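Local coordinates for putative uncharacterized protein (Archaeoglobus fulgidus, PDB 3VU0) that forms the C-terminal globular domain of an archaeal membrane protein of the STT3/AglB/PglB family, a mixed alpha/beta fold carrying the family's WWDYG signature, at residues A[9-14]-A[46-51]; A[35-40]-A[106-111]. One frame throughout, in Å; residues are numbered along the deposited sequence.

Contact 1 (A[9-14]-A[46-51]); sequences EALNWM and YVAKKA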
loop_
_atom_site.group_PDB
_atom_site.type_symbol
_atom_site.label_atom_id
_atom_site.label_comp_id
_atom_site.label_asym_id
_atom_site.label_seq_id
_atom_site.Cartn_x
_atom_site.Cartn_y
_atom_site.Cartn_z
ATOM N N GLU A 9 11.618 6.319 10.838
ATOM C CA GLU A 9 11.367 7.728 10.577
ATOM C C GLU A 9 9.930 7.951 10.120
ATOM O O GLU A 9 9.298 8.942 10.483
ATOM C CB GLU A 9 12.322 8.252 9.505
ATOM C CG GLU A 9 12.377 9.767 9.464
ATOM C CD GLU A 9 12.967 10.312 8.180
ATOM O OE1 GLU A 9 13.826 9.638 7.575
ATOM O OE2 GLU A 9 12.576 11.430 7.784
ATOM N N ALA A 10 9.416 7.026 9.317
ATOM C CA ALA A 10 8.054 7.134 8.810
ATOM C C ALA A 10 7.033 7.022 9.932
ATOM O O ALA A 10 6.089 7.811 10.011
ATOM C CB ALA A 10 7.802 6.055 7.760
ATOM N N LEU A 11 7.231 6.041 10.806
ATOM C CA LEU A 11 6.317 5.814 11.917
ATOM C C LEU A 11 6.312 6.974 12.912
ATOM O O LEU A 11 5.251 7.371 13.399
ATOM C CB LEU A 11 6.673 4.500 12.627
ATOM C CG LEU A 11 6.440 3.223 11.805
ATOM C CD1 LEU A 11 7.061 2.025 12.516
ATOM C CD2 LEU A 11 4.945 3.004 11.597
ATOM N N ASN A 12 7.489 7.516 13.209
ATOM C CA ASN A 12 7.580 8.640 14.140
ATOM C C ASN A 12 6.928 9.874 13.534
ATOM O O ASN A 12 6.281 10.656 14.235
ATOM C CB ASN A 12 9.039 8.962 14.482
ATOM C CG ASN A 12 9.695 7.882 15.320
ATOM O OD1 ASN A 12 9.048 7.245 16.154
ATOM N ND2 ASN A 12 10.991 7.685 15.114
ATOM N N TRP A 13 7.107 10.046 12.227
ATOM C CA TRP A 13 6.521 11.182 11.535
ATOM C C TRP A 13 4.994 11.095 11.585
ATOM O O TRP A 13 4.319 12.074 11.915
ATOM C CB TRP A 13 6.984 11.219 10.072
ATOM C CG TRP A 13 6.574 12.474 9.343
ATOM C CD1 TRP A 13 7.277 13.644 9.260
ATOM C CD2 TRP A 13 5.346 12.692 8.634
ATOM N NE1 TRP A 13 6.563 14.579 8.542
ATOM C CE2 TRP A 13 5.375 14.020 8.147
ATOM C CE3 TRP A 13 4.225 11.895 8.361
ATOM C CZ2 TRP A 13 4.321 14.570 7.406
ATOM C CZ3 TRP A 13 3.175 12.443 7.622
ATOM C CH2 TRP A 13 3.234 13.769 7.153
HETATM N N MSE A 14 4.432 9.930 11.266
HETATM C CA MSE A 14 2.979 9.836 11.291
HETATM C C MSE A 14 2.399 9.904 12.697
HETATM O O MSE A 14 1.264 10.350 12.882
HETATM C CB MSE A 14 2.459 8.600 10.524
HETATM C CG MSE A 14 3.284 7.327 10.560
HETATM SE SE MSE A 14 2.788 6.152 9.049
HETATM C CE MSE A 14 0.940 5.854 9.493
ATOM N N TYR A 46 0.436 0.078 16.594
ATOM C CA TYR A 46 1.092 0.190 17.896
ATOM C C TYR A 46 2.261 1.157 18.025
ATOM O O TYR A 46 2.559 1.615 19.125
ATOM C CB TYR A 46 1.512 -1.207 18.372
ATOM C CG TYR A 46 0.325 -2.134 18.514
ATOM C CD1 TYR A 46 -0.697 -1.850 19.419
ATOM C CD2 TYR A 46 0.190 -3.260 17.702
ATOM C CE1 TYR A 46 -1.827 -2.660 19.508
ATOM C CE2 TYR A 46 -0.936 -4.077 17.785
ATOM C CZ TYR A 46 -1.939 -3.770 18.688
ATOM O OH TYR A 46 -3.059 -4.563 18.761
ATOM N N VAL A 47 2.928 1.470 16.920
ATOM C CA VAL A 47 4.043 2.404 16.979
ATOM C C VAL A 47 3.599 3.804 16.565
ATOM O O VAL A 47 3.953 4.792 17.212
ATOM C CB VAL A 47 5.209 1.965 16.072
ATOM C CG1 VAL A 47 6.322 3.002 16.122
ATOM C CG2 VAL A 47 5.730 0.604 16.519
ATOM N N ALA A 48 2.817 3.884 15.493
ATOM C CA ALA A 48 2.329 5.168 14.997
ATOM C C ALA A 48 1.030 5.560 15.698
ATOM O O ALA A 48 0.607 6.715 15.643
ATOM C CB ALA A 48 2.113 5.095 13.486
ATOM N N LYS A 49 0.403 4.584 16.352
ATOM C CA LYS A 49 -0.842 4.803 17.082
ATOM C C LYS A 49 -1.985 5.248 16.175
ATOM O O LYS A 49 -2.760 6.138 16.532
ATOM C CB LYS A 49 -0.634 5.848 18.188
ATOM C CG LYS A 49 0.536 5.560 19.118
ATOM C CD LYS A 49 0.367 4.226 19.840
ATOM C CE LYS A 49 1.566 3.927 20.730
ATOM N NZ LYS A 49 1.435 2.608 21.423
ATOM N N LYS A 50 -2.092 4.624 15.008
ATOM C CA LYS A 50 -3.144 4.964 14.060
ATOM C C LYS A 50 -3.893 3.711 13.617
ATOM O O LYS A 50 -3.291 2.654 13.428
ATOM C CB LYS A 50 -2.536 5.671 12.841
ATOM C CG LYS A 50 -1.715 6.905 13.194
ATOM C CD LYS A 50 -2.616 8.067 13.584
ATOM C CE LYS A 50 -1.825 9.212 14.203
ATOM N NZ LYS A 50 -1.336 8.872 15.562
ATOM N N ALA A 51 -5.208 3.836 13.459
ATOM C CA ALA A 51 -6.047 2.722 13.033
ATOM C C ALA A 51 -5.640 2.241 11.640
ATOM O O ALA A 51 -5.252 3.040 10.785
ATOM C CB ALA A 51 -7.514 3.149 13.030
#
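Leu11 and Val47 meet with their side chains crossing at about a right angle, the CG1 methyl of Val47 fitting into the angle of the leucine, 3.8 Å from both Leu11 CB and Leu11 CD1. Leu11 has CG opposite its carbonyl carbon (chi1 -67°), which carries the isobutyl fork off helix 5-17 toward the loop: CD1 goes to the valine, while CD2 lies 4.0 Å from Ala48 CB. Ala48 makes the closest backbone approach here, its CA 5.1 Å from Leu11 CA, and a single methyl suits so narrow a gap. That methyl also faces Met14, a selenomethionine, although the placing of Met14 CG is less certain.

The contact thus lays the N-terminal helix of the AglB core domain against the turn that follows helix 41-46. Lys49, with positive phi, breaks the helical path. Beyond it Lys50, bent at chi2 and chi4, presses CE against the helix at 3.5 Å from Met14 O. The same bends fold its ammonium back onto its own loop: Lys50 NZ donates to Ala48 O at 2.9 Å, in the carbonyl plane, and more weakly to Lys49 O, so backbone carbonyls probably offset the charge of this buried lysine. Outside the pair, Trp43 of helix 41-46 packs on Leu11 and Ile44 on Met14, and Val34 touches both Met14 and Lys50.

Contact 2 (A[35-40]-A[106-111]); sequences LSWWDY and IPIMQI
The WWDYG signature begins just after strand 33-35, and its first tryptophan, Trp37, projects its indole onto helix 105-112. Ile108 and Ile111, three residues apart and so on one side of the helix, receive it differently. Ile108 lays CG1 over one face in a CH-pi contact, 3.7 Å from the centroid of the six-membered ring and only 7° off its normal. Ile111 instead meets the edge: with CG1 beside the backbone N (chi1 -60°) and CD1 extended beyond it, the methyl reaches 3.2 Å from Trp37 CH2, a tight fit near the ring plane. Isoleucine suits both places through its CG1-CD1 arm, which offers a methylene to the face and a terminal methyl to the edge.

The opposite face of Trp37 is taken by Trp38, whose CD1 sits 3.4 Å above the plane, so the indole is sandwiched between Ile108 and its own neighbour. Asp39 OD1 in turn lies 3.2 Å above the Trp38 ring, while Asp39 OD2 forms a salt bridge with Lys104, just before the helix. Trp38 and Asp39 therefore each set an atom over the ring of the residue before, with the helix packed on the leading tryptophan of the WWDYG motif, the hallmark of the STT3/AglB/PglB family.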
loop_
_atom_site.group_PDB
_atom_site.type_symbol
_atom_site.label_atom_id
_atom_site.label_comp_id
_atom_site.label_asym_id
_atom_site.label_seq_id
_atom_site.Cartn_x
_atom_site.Cartn_y
_atom_site.Cartn_z
ATOM N N LEU A 35 -4.353 2.779 5.203
ATOM C CA LEU A 35 -4.294 1.555 4.413
ATOM C C LEU A 35 -2.873 1.229 3.972
ATOM O O LEU A 35 -2.145 2.091 3.477
ATOM C CB LEU A 35 -5.214 1.667 3.188
ATOM C CG LEU A 35 -5.435 0.414 2.324
ATOM C CD1 LEU A 35 -6.654 0.612 1.433
ATOM C CD2 LEU A 35 -4.198 0.122 1.485
ATOM N N SER A 36 -2.484 -0.022 4.181
ATOM C CA SER A 36 -1.164 -0.511 3.790
ATOM C C SER A 36 -1.271 -2.025 3.714
ATOM O O SER A 36 -2.356 -2.579 3.900
ATOM C CB SER A 36 -0.110 -0.125 4.827
ATOM O OG SER A 36 1.193 -0.370 4.326
ATOM N N TRP A 37 -0.157 -2.695 3.439
ATOM C CA TRP A 37 -0.169 -4.154 3.375
ATOM C C TRP A 37 -0.266 -4.653 4.820
ATOM O O TRP A 37 0.254 -4.014 5.734
ATOM C CB TRP A 37 1.112 -4.666 2.715
ATOM C CG TRP A 37 1.078 -6.135 2.376
ATOM C CD1 TRP A 37 2.103 -7.023 2.517
ATOM C CD2 TRP A 37 -0.021 -6.875 1.825
ATOM N NE1 TRP A 37 1.713 -8.268 2.093
ATOM C CE2 TRP A 37 0.415 -8.208 1.662
ATOM C CE3 TRP A 37 -1.330 -6.542 1.453
ATOM C CZ2 TRP A 37 -0.414 -9.213 1.140
ATOM C CZ3 TRP A 37 -2.156 -7.544 0.933
ATOM C CH2 TRP A 37 -1.692 -8.860 0.782
ATOM N N TRP A 38 -0.906 -5.799 5.031
ATOM C CA TRP A 38 -1.085 -6.300 6.389
ATOM C C TRP A 38 0.186 -6.540 7.206
ATOM O O TRP A 38 0.150 -6.459 8.432
ATOM C CB TRP A 38 -1.956 -7.567 6.384
ATOM C CG TRP A 38 -1.281 -8.778 5.854
ATOM C CD1 TRP A 38 -1.155 -9.146 4.545
ATOM C CD2 TRP A 38 -0.612 -9.781 6.621
ATOM N NE1 TRP A 38 -0.446 -10.321 4.450
ATOM C CE2 TRP A 38 -0.100 -10.732 5.712
ATOM C CE3 TRP A 38 -0.396 -9.969 7.994
ATOM C CZ2 TRP A 38 0.619 -11.857 6.130
ATOM C CZ3 TRP A 38 0.321 -11.094 8.411
ATOM C CH2 TRP A 38 0.819 -12.021 7.477
ATOM N N ASP A 39 1.307 -6.813 6.545
ATOM C CA ASP A 39 2.561 -7.041 7.259
ATOM C C ASP A 39 2.959 -5.880 8.175
ATOM O O ASP A 39 3.598 -6.085 9.209
ATOM C CB ASP A 39 3.728 -7.263 6.282
ATOM C CG ASP A 39 3.609 -8.548 5.491
ATOM O OD1 ASP A 39 2.881 -9.465 5.925
ATOM O OD2 ASP A 39 4.272 -8.642 4.440
ATOM N N TYR A 40 2.592 -4.663 7.785
ATOM C CA TYR A 40 2.968 -3.469 8.543
ATOM C C TYR A 40 1.903 -2.953 9.503
ATOM O O TYR A 40 2.132 -1.969 10.222
ATOM C CB TYR A 40 3.329 -2.350 7.562
ATOM C CG TYR A 40 4.074 -2.832 6.336
ATOM C CD1 TYR A 40 5.320 -3.452 6.447
ATOM C CD2 TYR A 40 3.530 -2.669 5.064
ATOM C CE1 TYR A 40 6.011 -3.896 5.314
ATOM C CE2 TYR A 40 4.206 -3.108 3.926
ATOM C CZ TYR A 40 5.446 -3.719 4.058
ATOM O OH TYR A 40 6.116 -4.141 2.931
ATOM N N ILE A 106 3.499 -10.558 -5.423
ATOM C CA ILE A 106 2.998 -11.898 -5.721
ATOM C C ILE A 106 1.933 -12.309 -4.699
ATOM O O ILE A 106 0.814 -12.646 -5.074
ATOM C CB ILE A 106 4.156 -12.933 -5.759
ATOM C CG1 ILE A 106 5.130 -12.577 -6.889
ATOM C CG2 ILE A 106 3.608 -14.343 -5.989
ATOM C CD1 ILE A 106 4.494 -12.537 -8.269
ATOM N N PRO A 107 2.263 -12.287 -3.396
ATOM C CA PRO A 107 1.227 -12.671 -2.433
ATOM C C PRO A 107 0.045 -11.701 -2.478
ATOM O O PRO A 107 -1.100 -12.088 -2.222
ATOM C CB PRO A 107 1.966 -12.657 -1.090
ATOM C CG PRO A 107 3.113 -11.717 -1.318
ATOM C CD PRO A 107 3.554 -12.063 -2.724
ATOM N N ILE A 108 0.319 -10.441 -2.807
ATOM C CA ILE A 108 -0.752 -9.450 -2.910
ATOM C C ILE A 108 -1.700 -9.910 -4.020
ATOM O O ILE A 108 -2.916 -9.899 -3.860
ATOM C CB ILE A 108 -0.199 -8.046 -3.255
ATOM C CG1 ILE A 108 0.554 -7.474 -2.049
ATOM C CG2 ILE A 108 -1.333 -7.114 -3.661
ATOM C CD1 ILE A 108 1.083 -6.056 -2.268
HETATM N N MSE A 109 -1.130 -10.317 -5.148
HETATM C CA MSE A 109 -1.936 -10.803 -6.261
HETATM C C MSE A 109 -2.714 -12.053 -5.863
HETATM O O MSE A 109 -3.906 -12.167 -6.144
HETATM C CB MSE A 109 -1.057 -11.132 -7.469
HETATM C CG MSE A 109 -0.535 -9.925 -8.205
HETATM SE SE MSE A 109 0.317 -10.453 -9.850
HETATM C CE MSE A 109 -1.261 -10.958 -10.854
ATOM N N GLN A 110 -2.038 -12.995 -5.215
ATOM C CA GLN A 110 -2.696 -14.233 -4.806
ATOM C C GLN A 110 -3.897 -13.958 -3.903
ATOM O O GLN A 110 -4.961 -14.549 -4.078
ATOM C CB GLN A 110 -1.705 -15.149 -4.091
ATOM C CG GLN A 110 -0.506 -15.507 -4.941
ATOM C CD GLN A 110 0.542 -16.285 -4.178
ATOM O OE1 GLN A 110 0.942 -15.895 -3.082
ATOM N NE2 GLN A 110 1.002 -17.386 -4.756
ATOM N N ILE A 111 -3.730 -13.053 -2.947
ATOM C CA ILE A 111 -4.812 -12.724 -2.029
ATOM C C ILE A 111 -5.921 -11.962 -2.748
ATOM O O ILE A 111 -7.081 -11.988 -2.330
ATOM C CB ILE A 111 -4.278 -11.911 -0.833
ATOM C CG1 ILE A 111 -3.222 -12.742 -0.103
ATOM C CG2 ILE A 111 -5.407 -11.567 0.123
ATOM C CD1 ILE A 111 -2.449 -11.984 0.938
#

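From the N terminus the chain passes through helix 5-17, runs through a gap of unmodelled residues (22-30) into edge strand 33-35, and then enters the 35-40 loop before contact 1 has closed. Helix 41-46 follows and delivers 46-51 back to the first helix, closing contact 1. Contact 2 closes later, when helix 105-112 returns to 35-40 after two further helices and strand 85-91. The two loops therefore cross rather than nest. The centres of the two contacts lie 19 Å apart and the contacts do not touch, yet helix 41-46 runs directly between 35-40 and 46-51, so this short unit is tied to the N-terminal helix after its end and to helix 105-112 before its start.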